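Local atomic coordinates of esterase (Uncultured bacterium, PDB entry 5EGN), a protein that degrades N-acyl homoserine lactones, the quorum-sensing signals of bacteria, probably by ester-bond hydrolysis with an alpha/beta hydrolase fold. Residues A[14-19]-A[38-43]; A[52-57]-A[69-74]; A[118-123]-A[223-228]. The protein carries 2 engineered substitutions. One frame throughout, in Å; residues are numbered along the deposited sequence.

How the contacts relate
The three contacts lie in series along the chain and do not touch one another. Contact 1 is peripheral, about 18 Å between its centre and that of the chain, and faces the second subunit. Contact 2 is about 20 Å away, centre to centre, and its nearest atoms come within about 6 Å. Contact 3 lies on the opposite side of the chain's centre from contact 1, about 29 Å between centres, and about 21 Å from contact 2, centre to centre. Contacts 2 and 3 both border helix 94-105, which follows the probable nucleophile elbow around Ser93. His53 of contact 2 touches that turn, and Ser118 of contact 3 is hydrogen-bonded to the backbone O of Ser93.

Contact 1: residues A[14-19]-A[38-43]; sequences DSYGEG and QTFPFA
Thr39 comes first, and its methyl CG2 lies 4.0 Å from Tyr16 CD2. With chi1 at -61°, that methyl is anti to the backbone N, while OG1 turns back to hydrogen-bond Trp35 O. The same methyl sits over the centre of one face of the next residue's ring, so this one methyl touches both aromatic rings.

Phe40 makes the aromatic contact. Its edge is directed at a face of Tyr16 in an edge-to-face pair. The centroids are 5.1 Å apart and the planes are inclined at 52°, well short of a perpendicular T. Phe40 CE1 is the atom that leads, standing over the centre of the Tyr16 ring and 3.9 Å from Tyr16 CZ.

Ala43 closes the contact. Its CB packs against Tyr16 CB at 3.9 Å, near the root of the aromatic side chain. Its carbonyl O receives a CA-H...O contact from Gly17 CA at 3.5 Å. A water accepts from Glu18 N at 2.9 Å and lies within bonding distance of Ala43 O, so it probably links the two backbones.

Tyr16 is paired through its backbone with Val48 of strand 47-51, and Ala43 also packs on Val48. The second subunit approaches here: Ser173 of that subunit hydrogen-bonds Gly17 N, and His168 of that subunit meets the Phe40 ring.

The contact joins the end of strand 9-16 to the chain after helix 36-39. The hold depends on ring and methyl packing around Tyr16, with the Gly17 CA-H...O contact and the water as polar links at the loop of Gly17 and Glu18.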
loop_
_atom_site.group_PDB
_atom_site.type_symbol
_atom_site.label_atom_id
_atom_site.label_comp_id
_atom_site.label_asym_id
_atom_site.label_seq_id
_atom_site.Cartn_x
_atom_site.Cartn_y
_atom_site.Cartn_z
ATOM N N ASP A 14 -9.679 3.300 5.294
ATOM C CA ASP A 14 -10.202 2.225 4.461
ATOM C C ASP A 14 -10.757 1.113 5.339
ATOM O O ASP A 14 -10.240 0.851 6.428
ATOM C CB ASP A 14 -9.130 1.682 3.515
ATOM C CG ASP A 14 -8.898 2.582 2.315
ATOM O OD1 ASP A 14 -9.874 3.182 1.814
ATOM O OD2 ASP A 14 -7.736 2.685 1.870
ATOM N N SER A 15 -11.817 0.468 4.864
ATOM C CA SER A 15 -12.470 -0.595 5.615
ATOM C C SER A 15 -12.814 -1.791 4.729
ATOM O O SER A 15 -13.576 -1.661 3.771
ATOM C CB SER A 15 -13.738 -0.062 6.288
ATOM O OG SER A 15 -14.499 -1.111 6.861
ATOM N N TYR A 16 -12.251 -2.952 5.055
ATOM C CA TYR A 16 -12.544 -4.178 4.307
ATOM C C TYR A 16 -12.954 -5.321 5.236
ATOM O O TYR A 16 -12.502 -5.394 6.373
ATOM C CB TYR A 16 -11.337 -4.620 3.472
ATOM C CG TYR A 16 -10.800 -3.598 2.489
ATOM C CD1 TYR A 16 -11.271 -3.543 1.183
ATOM C CD2 TYR A 16 -9.800 -2.711 2.860
ATOM C CE1 TYR A 16 -10.773 -2.618 0.282
ATOM C CE2 TYR A 16 -9.296 -1.784 1.967
ATOM C CZ TYR A 16 -9.786 -1.742 0.681
ATOM O OH TYR A 16 -9.284 -0.820 -0.208
ATOM N N GLY A 17 -13.806 -6.217 4.748
ATOM C CA GLY A 17 -14.149 -7.422 5.487
ATOM C C GLY A 17 -15.106 -7.242 6.652
ATOM O O GLY A 17 -15.580 -6.138 6.918
ATOM N N GLU A 18 -15.382 -8.342 7.349
ATOM C CA GLU A 18 -16.352 -8.361 8.444
ATOM C C GLU A 18 -15.896 -9.243 9.611
ATOM O O GLU A 18 -15.141 -10.198 9.419
ATOM C CB GLU A 18 -17.712 -8.847 7.939
ATOM C CG GLU A 18 -18.414 -7.891 6.990
ATOM C CD GLU A 18 -19.725 -8.447 6.480
ATOM O OE1 GLU A 18 -19.720 -9.562 5.918
ATOM O OE2 GLU A 18 -20.763 -7.773 6.649
ATOM N N GLY A 19 -16.361 -8.919 10.815
ATOM C CA GLY A 19 -16.023 -9.692 11.999
ATOM C C GLY A 19 -15.483 -8.843 13.135
ATOM O O GLY A 19 -15.926 -7.714 13.345
ATOM N N GLN A 38 -0.738 -6.510 5.610
ATOM C CA GLN A 38 -1.575 -6.918 6.734
ATOM C C GLN A 38 -3.054 -6.757 6.407
ATOM O O GLN A 38 -3.873 -7.614 6.736
ATOM C CB GLN A 38 -1.236 -6.109 7.988
ATOM C CG GLN A 38 0.067 -6.501 8.663
ATOM C CD GLN A 38 1.289 -6.014 7.914
ATOM O OE1 GLN A 38 1.360 -4.857 7.504
ATOM N NE2 GLN A 38 2.262 -6.901 7.730
ATOM N N THR A 39 -3.370 -5.649 5.744
ATOM C CA THR A 39 -4.744 -5.215 5.513
ATOM C C THR A 39 -5.665 -6.289 4.937
ATOM O O THR A 39 -6.749 -6.532 5.462
ATOM C CB THR A 39 -4.774 -4.001 4.566
ATOM O OG1 THR A 39 -4.055 -2.915 5.161
ATOM C CG2 THR A 39 -6.205 -3.566 4.293
ATOM N N PHE A 40 -5.225 -6.937 3.865
ATOM C CA PHE A 40 -6.099 -7.836 3.118
ATOM C C PHE A 40 -6.109 -9.293 3.606
ATOM O O PHE A 40 -7.163 -9.930 3.579
ATOM C CB PHE A 40 -5.737 -7.770 1.632
ATOM C CG PHE A 40 -5.847 -6.387 1.056
ATOM C CD1 PHE A 40 -7.074 -5.890 0.648
ATOM C CD2 PHE A 40 -4.731 -5.573 0.948
ATOM C CE1 PHE A 40 -7.184 -4.614 0.129
ATOM C CE2 PHE A 40 -4.836 -4.296 0.430
ATOM C CZ PHE A 40 -6.063 -3.815 0.021
ATOM N N PRO A 41 -4.953 -9.839 4.034
ATOM C CA PRO A 41 -5.055 -11.162 4.661
ATOM C C PRO A 41 -5.936 -11.157 5.910
ATOM O O PRO A 41 -6.688 -12.106 6.131
ATOM C CB PRO A 41 -3.604 -11.490 5.016
ATOM C CG PRO A 41 -2.814 -10.776 3.986
ATOM C CD PRO A 41 -3.549 -9.485 3.748
ATOM N N PHE A 42 -5.854 -10.096 6.706
ATOM C CA PHE A 42 -6.681 -9.983 7.901
ATOM C C PHE A 42 -8.105 -9.556 7.562
ATOM O O PHE A 42 -9.002 -9.652 8.395
ATOM C CB PHE A 42 -6.057 -9.006 8.898
ATOM C CG PHE A 42 -4.899 -9.583 9.659
ATOM C CD1 PHE A 42 -5.116 -10.377 10.772
ATOM C CD2 PHE A 42 -3.597 -9.340 9.259
ATOM C CE1 PHE A 42 -4.055 -10.915 11.474
ATOM C CE2 PHE A 42 -2.532 -9.875 9.955
ATOM C CZ PHE A 42 -2.761 -10.665 11.062
ATOM N N ALA A 43 -8.311 -9.091 6.335
ATOM C CA ALA A 43 -9.648 -8.739 5.871
ATOM C C ALA A 43 -10.457 -9.992 5.560
ATOM O O ALA A 43 -11.673 -9.931 5.384
ATOM C CB ALA A 43 -9.572 -7.841 4.650
HETATM O O HOH W 1 -13.610 -10.573 6.963
#

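Contact 2: residues A[52-57]-A[69-74]; sequences DHRGHG and MEHADD
Arg54, Asp74 and His71 carry this contact. The Arg54 CG lies between the backbone N and the carbonyl carbon, chi1 58°, and the chain runs extended at chi2 and bends at chi3. The guanidinium thus meets the Asp74 carboxylate side-on. NE bonds OD2 at 2.6 Å and NH2 bonds OD1 at 2.9 Å. Both oxygens use their syn lone pairs, but the two planes are 28° apart, so the fork is slightly twisted. Both bonds are bent, and the oxygens are tilted out of the guanidinium plane. NH1 is held separately by Gly65 O. Glu70 CB lies over one guanidinium face, toward its rim near NH1.

His71 swings its CG anti to its carbonyl carbon, chi1 -80°. Its CE1 then reaches Arg54 CG at 3.4 Å and His53 CB at 3.7 Å. A water accepts from Arg54 N, donates to Asp74 OD2 and hydrogen-bonds His71 ND1.

Residues 53-56 form a type II turn, closed by His56 N to His53 O at 3.1 Å. His53 stacks on His26 and touches Ile94, beside the probable nucleophile elbow.

Asp74 OD2 therefore takes both an arginine N-H and a water. This buried ion pair ties the loop after strand 47-51 to helix 68-81, and would probably favour the charged form of the carboxylate.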
loop_
_atom_site.group_PDB
_atom_site.type_symbol
_atom_site.label_atom_id
_atom_site.label_comp_id
_atom_site.label_asym_id
_atom_site.label_seq_id
_atom_site.Cartn_x
_atom_site.Cartn_y
_atom_site.Cartn_z
ATOM N N ASP A 52 -5.410 6.931 7.908
ATOM C CA ASP A 52 -4.468 8.024 7.711
ATOM C C ASP A 52 -4.645 9.066 8.811
ATOM O O ASP A 52 -5.705 9.684 8.921
ATOM C CB ASP A 52 -4.673 8.670 6.340
ATOM C CG ASP A 52 -4.028 7.885 5.220
ATOM O OD1 ASP A 52 -3.733 6.686 5.415
ATOM O OD2 ASP A 52 -3.816 8.472 4.139
ATOM N N HIS A 53 -3.614 9.254 9.630
ATOM C CA HIS A 53 -3.644 10.282 10.665
ATOM C C HIS A 53 -3.785 11.656 10.026
ATOM O O HIS A 53 -3.473 11.831 8.848
ATOM C CB HIS A 53 -2.376 10.234 11.518
ATOM C CG HIS A 53 -2.079 8.885 12.093
ATOM N ND1 HIS A 53 -3.063 7.970 12.398
ATOM C CD2 HIS A 53 -0.904 8.294 12.416
ATOM C CE1 HIS A 53 -2.508 6.874 12.884
ATOM N NE2 HIS A 53 -1.199 7.045 12.905
ATOM N N ARG A 54 -4.257 12.629 10.798
ATOM C CA ARG A 54 -4.324 13.997 10.306
ATOM C C ARG A 54 -2.910 14.498 10.040
ATOM O O ARG A 54 -1.988 14.217 10.805
ATOM C CB ARG A 54 -5.049 14.909 11.299
ATOM C CG ARG A 54 -4.426 14.970 12.683
ATOM C CD ARG A 54 -5.071 16.061 13.521
ATOM N NE ARG A 54 -6.515 15.877 13.629
ATOM C CZ ARG A 54 -7.339 16.744 14.209
ATOM N NH1 ARG A 54 -6.864 17.863 14.738
ATOM N NH2 ARG A 54 -8.640 16.491 14.261
ATOM N N GLY A 55 -2.738 15.222 8.941
ATOM C CA GLY A 55 -1.424 15.693 8.550
ATOM C C GLY A 55 -0.655 14.663 7.745
ATOM O O GLY A 55 0.488 14.896 7.355
ATOM N N HIS A 56 -1.287 13.520 7.494
ATOM C CA HIS A 56 -0.642 12.435 6.765
ATOM C C HIS A 56 -1.479 11.952 5.589
ATOM O O HIS A 56 -2.706 11.896 5.667
ATOM C CB HIS A 56 -0.356 11.255 7.697
ATOM C CG HIS A 56 0.587 11.578 8.813
ATOM N ND1 HIS A 56 0.195 12.260 9.944
ATOM C CD2 HIS A 56 1.905 11.311 8.971
ATOM C CE1 HIS A 56 1.231 12.399 10.753
ATOM N NE2 HIS A 56 2.280 11.832 10.186
ATOM N N GLY A 57 -0.795 11.607 4.503
ATOM C CA GLY A 57 -1.407 10.960 3.356
ATOM C C GLY A 57 -2.614 11.649 2.754
ATOM O O GLY A 57 -2.509 12.741 2.194
ATOM N N MET A 69 -4.072 13.009 21.767
ATOM C CA MET A 69 -5.477 12.959 22.147
ATOM C C MET A 69 -6.380 13.279 20.957
ATOM O O MET A 69 -7.406 12.629 20.747
ATOM C CB MET A 69 -5.761 13.930 23.296
ATOM C CG MET A 69 -4.881 13.738 24.521
ATOM S SD MET A 69 -3.317 14.632 24.410
ATOM C CE MET A 69 -2.551 14.171 25.960
ATOM N N GLU A 70 -5.989 14.281 20.177
ATOM C CA GLU A 70 -6.750 14.677 18.995
ATOM C C GLU A 70 -6.726 13.583 17.922
ATOM O O GLU A 70 -7.742 13.319 17.268
ATOM C CB GLU A 70 -6.213 15.999 18.441
ATOM C CG GLU A 70 -6.672 17.215 19.245
ATOM C CD GLU A 70 -5.867 18.464 18.944
ATOM O OE1 GLU A 70 -4.626 18.419 19.093
ATOM O OE2 GLU A 70 -6.473 19.492 18.573
ATOM N N HIS A 71 -5.565 12.957 17.746
ATOM C CA HIS A 71 -5.436 11.793 16.872
ATOM C C HIS A 71 -6.395 10.687 17.305
ATOM O O HIS A 71 -7.112 10.092 16.483
ATOM C CB HIS A 71 -3.999 11.264 16.882
ATOM C CG HIS A 71 -3.059 12.026 16.002
ATOM N ND1 HIS A 71 -3.217 12.103 14.635
ATOM C CD2 HIS A 71 -1.935 12.725 16.289
ATOM C CE1 HIS A 71 -2.237 12.824 14.120
ATOM N NE2 HIS A 71 -1.447 13.215 15.104
ATOM N N ALA A 72 -6.396 10.422 18.608
ATOM C CA ALA A 72 -7.273 9.419 19.194
ATOM C C ALA A 72 -8.735 9.744 18.915
ATOM O O ALA A 72 -9.534 8.850 18.639
ATOM C CB ALA A 72 -7.027 9.308 20.689
ATOM N N ASP A 73 -9.081 11.027 18.977
ATOM C CA ASP A 73 -10.448 11.450 18.690
ATOM C C ASP A 73 -10.782 11.233 17.215
ATOM O O ASP A 73 -11.913 10.885 16.881
ATOM C CB ASP A 73 -10.662 12.914 19.081
ATOM C CG ASP A 73 -12.132 13.311 19.082
ATOM O OD1 ASP A 73 -12.995 12.414 18.979
ATOM O OD2 ASP A 73 -12.427 14.521 19.196
ATOM N N ASP A 74 -9.800 11.436 16.337
ATOM C CA ASP A 74 -9.987 11.114 14.920
ATOM C C ASP A 74 -10.326 9.630 14.753
ATOM O O ASP A 74 -11.273 9.263 14.035
ATOM C CB ASP A 74 -8.738 11.473 14.107
ATOM C CG ASP A 74 -8.474 12.969 14.066
ATOM O OD1 ASP A 74 -9.423 13.750 14.279
ATOM O OD2 ASP A 74 -7.316 13.363 13.808
HETATM O O HOH W 2 -5.385 11.726 13.380
#

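Contact 3: residues A[118-123]-A[223-228]; sequences SGTGLG and QLLADN
A chi1 of -178° swings Leu224 CG to the far side from its backbone N, and together with chi2 of 139° this brings CD2 to Thr120 CG2 at 3.6 Å. In Thr120, chi1 of -171° puts OG1 opposite the backbone N and leaves CG2 between the N and the carbonyl carbon. The two branches of Thr120 thus part company. The methyl faces the helix, while OG1 is hydrogen-bonded to Ile195 N. The Leu224 and Thr120 side chains meet at about a right angle, methyl to methyl.

Leu225 does the rest. Its two methyls spread over the backbone of the other segment. CD1 lies 3.6 Å from Gly119 CA and also comes close to Thr120 N. CD2 lies 3.7 Å from Ser118 C, with Ser118 CB a little farther off at 4.1 Å. Gly119 has no side chain, so the leucine packs directly on its main chain.

Ser118 OG is hydrogen-bonded to the backbone O of Ser93, the probable nucleophile of the GxSxG elbow. The Ser118 backbone N is hydrogen-bonded to Asn222 OD1, which adds a polar tie to helix 219-228. Leu225 also touches Met100 of helix 94-105. Within 223-228, Asn228 ND2 makes a nearly straight hydrogen bond to Leu224 O at 2.7 Å.

The contact joins the chain leaving strand 110-116 to the helix between strands 206-211 and 233-237. In alpha/beta hydrolases the cap commonly begins after this sixth strand, and the helices from 122 onward are consistent with that. The contact between the two segments is van der Waals packing: Leu225 methyls lie on the main chain of 118-120, and the Thr120 methyl meets a Leu224 methyl, while the hydroxyls of Ser118 and Thr120 are satisfied elsewhere.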
loop_
_atom_site.group_PDB
_atom_site.type_symbol
_atom_site.label_atom_id
_atom_site.label_comp_id
_atom_site.label_asym_id
_atom_site.label_seq_id
_atom_site.Cartn_x
_atom_site.Cartn_y
_atom_site.Cartn_z
ATOM N N SER A 118 7.116 1.364 19.761
ATOM C CA SER A 118 6.671 2.654 20.275
ATOM C C SER A 118 7.276 2.951 21.641
ATOM O O SER A 118 8.129 2.211 22.131
ATOM C CB SER A 118 5.145 2.698 20.357
ATOM O OG SER A 118 4.687 4.018 20.582
ATOM N N GLY A 119 6.824 4.044 22.250
ATOM C CA GLY A 119 7.327 4.472 23.541
ATOM C C GLY A 119 6.600 5.709 24.033
ATOM O O GLY A 119 5.644 6.166 23.405
ATOM N N THR A 120 7.048 6.251 25.160
ATOM C CA THR A 120 6.474 7.482 25.690
ATOM C C THR A 120 7.580 8.370 26.252
ATOM O O THR A 120 8.631 7.877 26.661
ATOM C CB THR A 120 5.415 7.199 26.776
ATOM O OG1 THR A 120 4.735 8.414 27.114
ATOM C CG2 THR A 120 6.057 6.618 28.022
ATOM N N GLY A 121 7.340 9.678 26.265
ATOM C CA GLY A 121 8.374 10.633 26.618
ATOM C C GLY A 121 9.539 10.485 25.660
ATOM O O GLY A 121 10.701 10.477 26.066
ATOM N N LEU A 122 9.213 10.357 24.377
ATOM C CA LEU A 122 10.200 10.049 23.349
ATOM C C LEU A 122 11.230 11.160 23.201
ATOM O O LEU A 122 12.419 10.895 23.029
ATOM C CB LEU A 122 9.507 9.804 22.008
ATOM C CG LEU A 122 10.208 8.856 21.035
ATOM C CD1 LEU A 122 10.088 7.420 21.521
ATOM C CD2 LEU A 122 9.640 9.006 19.633
ATOM N N GLY A 123 10.763 12.401 23.273
ATOM C CA GLY A 123 11.613 13.559 23.068
ATOM C C GLY A 123 12.788 13.660 24.021
ATOM O O GLY A 123 13.889 14.031 23.611
ATOM N N GLN A 223 10.384 -1.597 26.357
ATOM C CA GLN A 223 10.418 -2.288 27.638
ATOM C C GLN A 223 9.713 -1.472 28.706
ATOM O O GLN A 223 9.022 -2.023 29.555
ATOM C CB GLN A 223 11.857 -2.581 28.059
ATOM C CG GLN A 223 12.453 -3.795 27.371
ATOM C CD GLN A 223 13.923 -3.975 27.665
ATOM O OE1 GLN A 223 14.585 -3.063 28.158
ATOM N NE2 GLN A 223 14.444 -5.159 27.366
ATOM N N LEU A 224 9.888 -0.156 28.654
ATOM C CA LEU A 224 9.206 0.735 29.584
ATOM C C LEU A 224 7.693 0.586 29.449
ATOM O O LEU A 224 6.958 0.659 30.434
ATOM C CB LEU A 224 9.630 2.186 29.343
ATOM C CG LEU A 224 9.038 3.258 30.257
ATOM C CD1 LEU A 224 10.103 4.270 30.629
ATOM C CD2 LEU A 224 7.874 3.953 29.581
ATOM N N LEU A 225 7.238 0.367 28.220
ATOM C CA LEU A 225 5.822 0.156 27.943
ATOM C C LEU A 225 5.346 -1.186 28.483
ATOM O O LEU A 225 4.354 -1.259 29.205
ATOM C CB LEU A 225 5.552 0.235 26.439
ATOM C CG LEU A 225 5.113 1.579 25.855
ATOM C CD1 LEU A 225 5.984 2.716 26.362
ATOM C CD2 LEU A 225 5.136 1.522 24.335
ATOM N N ALA A 226 6.066 -2.245 28.134
ATOM C CA ALA A 226 5.659 -3.601 28.484
ATOM C C ALA A 226 5.705 -3.861 29.988
ATOM O O ALA A 226 4.873 -4.591 30.523
ATOM C CB ALA A 226 6.531 -4.608 27.755
ATOM N N ASP A 227 6.673 -3.257 30.668
ATOM C CA ASP A 227 6.889 -3.520 32.086
ATOM C C ASP A 227 5.861 -2.834 32.985
ATOM O O ASP A 227 5.576 -3.315 34.081
ATOM C CB ASP A 227 8.299 -3.090 32.499
ATOM C CG ASP A 227 9.382 -3.948 31.867
ATOM O OD1 ASP A 227 9.093 -5.106 31.501
ATOM O OD2 ASP A 227 10.526 -3.464 31.748
ATOM N N ASN A 228 5.307 -1.716 32.529
ATOM C CA ASN A 228 4.406 -0.931 33.367
ATOM C C ASN A 228 2.928 -1.118 33.030
ATOM O O ASN A 228 2.056 -0.699 33.790
ATOM C CB ASN A 228 4.777 0.548 33.287
ATOM C CG ASN A 228 6.116 0.843 33.934
ATOM O OD1 ASN A 228 6.199 1.062 35.142
ATOM N ND2 ASN A 228 7.174 0.839 33.133
#